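Local coordinates for protein 2''-aminoglycoside nucleotidyltransferase (Klebsiella pneumoniae, PDB 4WQK) that confers resistance to kanamycin, gentamicin, tobramycin and related aminoglycosides by magnesium-dependent adenylation of their 2''-hydroxyl group, at residues A[129-132]-A[133-137]. Numbering follows the deposited sequence.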
ATOM      1  N   ILE A 129      -0.514  -3.528  -6.304  1.00 14.68           N
ATOM      2  CA  ILE A 129      -1.023  -4.384  -5.233  1.00 15.25           C
ATOM      3  C   ILE A 129      -0.754  -5.850  -5.564  1.00 15.04           C
ATOM      4  O   ILE A 129      -0.211  -6.638  -4.750  1.00 16.97           O
ATOM      5  CB  ILE A 129      -2.524  -4.120  -5.019  1.00 14.92           C
ATOM      6  CG1 ILE A 129      -2.724  -2.718  -4.464  1.00 16.93           C
ATOM      7  CG2 ILE A 129      -3.177  -5.181  -4.121  1.00 17.62           C
ATOM      8  CD1 ILE A 129      -4.206  -2.265  -4.492  1.00 17.22           C
ATOM      9  N   ILE A 130      -1.074  -6.236  -6.789  1.00 15.15           N
ATOM     10  CA  ILE A 130      -0.931  -7.628  -7.207  1.00 15.88           C
ATOM     11  C   ILE A 130       0.560  -8.001  -7.361  1.00 15.43           C
ATOM     12  O   ILE A 130       0.973  -9.100  -6.972  1.00 16.04           O
ATOM     13  CB  ILE A 130      -1.714  -7.843  -8.511  1.00 17.21           C
ATOM     14  CG1 ILE A 130      -3.197  -7.747  -8.190  1.00 19.12           C
ATOM     15  CG2 ILE A 130      -1.383  -9.202  -9.153  1.00 21.17           C
ATOM     16  CD1 ILE A 130      -4.060  -7.644  -9.386  1.00 25.79           C
ATOM     17  N   TRP A 131       1.380  -7.087  -7.892  1.00 15.84           N
ATOM     18  CA  TRP A 131       2.808  -7.305  -8.005  1.00 14.70           C
ATOM     19  C   TRP A 131       3.439  -7.720  -6.664  1.00 16.65           C
ATOM     20  O   TRP A 131       4.293  -8.601  -6.631  1.00 17.98           O
ATOM     21  CB  TRP A 131       3.461  -6.021  -8.513  1.00 16.02           C
ATOM     22  CG  TRP A 131       4.870  -6.096  -8.999  1.00 17.91           C
ATOM     23  CD1 TRP A 131       5.998  -5.668  -8.329  1.00 18.76           C
ATOM     24  CD2 TRP A 131       5.314  -6.535 -10.290  1.00 16.75           C
ATOM     25  NE1 TRP A 131       7.105  -5.814  -9.129  1.00 19.20           N
ATOM     26  CE2 TRP A 131       6.726  -6.375 -10.328  1.00 18.00           C
ATOM     27  CE3 TRP A 131       4.671  -7.077 -11.417  1.00 17.80           C
ATOM     28  CZ2 TRP A 131       7.475  -6.701 -11.454  1.00 19.18           C
ATOM     29  CZ3 TRP A 131       5.406  -7.404 -12.515  1.00 17.32           C
ATOM     30  CH2 TRP A 131       6.811  -7.207 -12.543  1.00 18.65           C
ATOM     31  N   ASP A 132       3.026  -7.074  -5.572  1.00 16.98           N
ATOM     32  CA  ASP A 132       3.597  -7.437  -4.270  1.00 19.20           C
ATOM     33  C   ASP A 132       3.255  -8.844  -3.856  1.00 19.97           C
ATOM     34  O   ASP A 132       4.033  -9.504  -3.153  1.00 21.58           O
ATOM     35  CB  ASP A 132       3.126  -6.470  -3.181  1.00 24.02           C
ATOM     36  CG  ASP A 132       4.206  -5.485  -2.803  1.00 33.40           C
ATOM     37  OD1 ASP A 132       5.351  -5.643  -3.291  1.00 32.20           O
ATOM     38  OD2 ASP A 132       3.913  -4.535  -2.056  1.00 43.03           O
ATOM     39  N   TYR A 133       2.075  -9.343  -4.236  1.00 19.52           N
ATOM     40  CA  TYR A 133       1.777 -10.736  -3.967  1.00 20.42           C
ATOM     41  C   TYR A 133       2.711 -11.686  -4.722  1.00 19.69           C
ATOM     42  O   TYR A 133       2.971 -12.789  -4.277  1.00 21.97           O
ATOM     43  CB  TYR A 133       0.335 -11.111  -4.331  1.00 19.34           C
ATOM     44  CG  TYR A 133      -0.683 -10.608  -3.343  1.00 18.16           C
ATOM     45  CD1 TYR A 133      -0.949 -11.292  -2.171  1.00 21.13           C
ATOM     46  CD2 TYR A 133      -1.388  -9.442  -3.604  1.00 21.40           C
ATOM     47  CE1 TYR A 133      -1.907 -10.791  -1.254  1.00 25.01           C
ATOM     48  CE2 TYR A 133      -2.337  -8.949  -2.720  1.00 25.87           C
ATOM     49  CZ  TYR A 133      -2.585  -9.622  -1.556  1.00 21.79           C
ATOM     50  OH  TYR A 133      -3.530  -9.083  -0.706  1.00 25.54           O
ATOM     51  N   PHE A 134       3.231 -11.258  -5.870  1.00 20.76           N
ATOM     52  CA  PHE A 134       4.158 -12.102  -6.591  1.00 20.86           C
ATOM     53  C   PHE A 134       5.465 -12.281  -5.811  1.00 19.25           C
ATOM     54  O   PHE A 134       6.023 -13.385  -5.766  1.00 23.19           O
ATOM     55  CB  PHE A 134       4.445 -11.551  -8.001  1.00 20.92           C
ATOM     56  CG  PHE A 134       3.214 -11.460  -8.883  1.00 18.01           C
ATOM     57  CD1 PHE A 134       2.097 -12.273  -8.670  1.00 23.44           C
ATOM     58  CD2 PHE A 134       3.207 -10.567  -9.950  1.00 18.35           C
ATOM     59  CE1 PHE A 134       0.972 -12.172  -9.517  1.00 22.53           C
ATOM     60  CE2 PHE A 134       2.083 -10.469 -10.795  1.00 19.65           C
ATOM     61  CZ  PHE A 134       0.992 -11.288 -10.580  1.00 18.66           C
ATOM     62  N   TYR A 135       5.940 -11.207  -5.175  1.00 20.03           N
ATOM     63  CA  TYR A 135       7.108 -11.377  -4.294  1.00 21.94           C
ATOM     64  C   TYR A 135       6.806 -12.330  -3.145  1.00 20.62           C
ATOM     65  O   TYR A 135       7.648 -13.173  -2.788  1.00 23.72           O
ATOM     66  CB  TYR A 135       7.570 -10.050  -3.711  1.00 22.20           C
ATOM     67  CG  TYR A 135       8.125  -9.047  -4.682  1.00 20.12           C
ATOM     68  CD1 TYR A 135       9.310  -9.302  -5.380  1.00 21.55           C
ATOM     69  CD2 TYR A 135       7.481  -7.854  -4.880  1.00 20.91           C
ATOM     70  CE1 TYR A 135       9.830  -8.332  -6.266  1.00 19.58           C
ATOM     71  CE2 TYR A 135       7.977  -6.895  -5.729  1.00 21.12           C
ATOM     72  CZ  TYR A 135       9.135  -7.153  -6.448  1.00 20.51           C
ATOM     73  OH  TYR A 135       9.634  -6.175  -7.315  1.00 23.63           O
ATOM     74  N   TYR A 136       5.617 -12.185  -2.565  1.00 20.64           N
ATOM     75  CA  TYR A 136       5.196 -13.035  -1.466  1.00 21.72           C
ATOM     76  C   TYR A 136       5.175 -14.508  -1.906  1.00 23.12           C
ATOM     77  O   TYR A 136       5.589 -15.400  -1.142  1.00 25.54           O
ATOM     78  CB  TYR A 136       3.828 -12.532  -0.955  1.00 21.52           C
ATOM     79  CG  TYR A 136       3.313 -13.267   0.261  1.00 27.65           C
ATOM     80  CD1 TYR A 136       4.156 -13.581   1.318  1.00 26.25           C
ATOM     81  CD2 TYR A 136       1.987 -13.653   0.349  1.00 28.58           C
ATOM     82  CE1 TYR A 136       3.678 -14.243   2.443  1.00 29.74           C
ATOM     83  CE2 TYR A 136       1.500 -14.330   1.465  1.00 30.09           C
ATOM     84  CZ  TYR A 136       2.353 -14.628   2.506  1.00 28.78           C
ATOM     85  OH  TYR A 136       1.893 -15.307   3.620  1.00 28.86           O
ATOM     86  N   ALA A 137       4.741 -14.791  -3.134  1.00 23.20           N
ATOM     87  CA  ALA A 137       4.698 -16.175  -3.612  1.00 25.69           C
ATOM     88  C   ALA A 137       6.099 -16.791  -3.735  1.00 26.26           C
ATOM     89  O   ALA A 137       6.271 -18.009  -3.592  1.00 30.47           O
ATOM     90  CB  ALA A 137       3.972 -16.265  -4.945  1.00 26.57           C
TER
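Y135 leans back along its helix against W131. Its side chain starts with Y135 CB beside the carbonyl oxygen of D132, 3.6 Å from D132 O. With CG lying anti to the carbonyl carbon (chi1 -66°), the Y135 ring is sent back toward the preceding turn, where Y135 CD2 touches both W131 O and, at the ring edge, D132 OD1, the latter 3.5 Å away. One atom further, Y135 CE2 sits 3.5 Å from W131 CD1. Y135 CZ then comes up to the indole nitrogen, and Y135 OH ends 3.1 Å from W131 NE1, near the indole plane at its edge; the same hydroxyl is hydrogen-bonded to Y176 OH. The five-membered ring of W131 and the ring of Y135 stand almost perpendicular, their planes at 88°. All this lies within helix 126-139 of the C-terminal domain, which together with the N-terminal domain forms the kanamycin cleft: the side chain of Y135 is about 7 Å from that of the kanamycin-binding A101, and D132, whose OD1 touches the Y135 ring, hydrogen-bonds through OD2 to a bound glycerol. On another side of the helix, I130 and F134 run side by side, I130 CG2 meeting F134 CZ at 3.5 Å, while I130 O sits 3.7 Å above the centre of the F134 ring. Y133 turns its ring edge toward I130 CA, and Y133 CD2 lies 3.2 Å from I129 O. The rings of F134, W131 and Y135 each pack edge-to-face with F172, and that of Y133 does so with Y153 of helix 147-160.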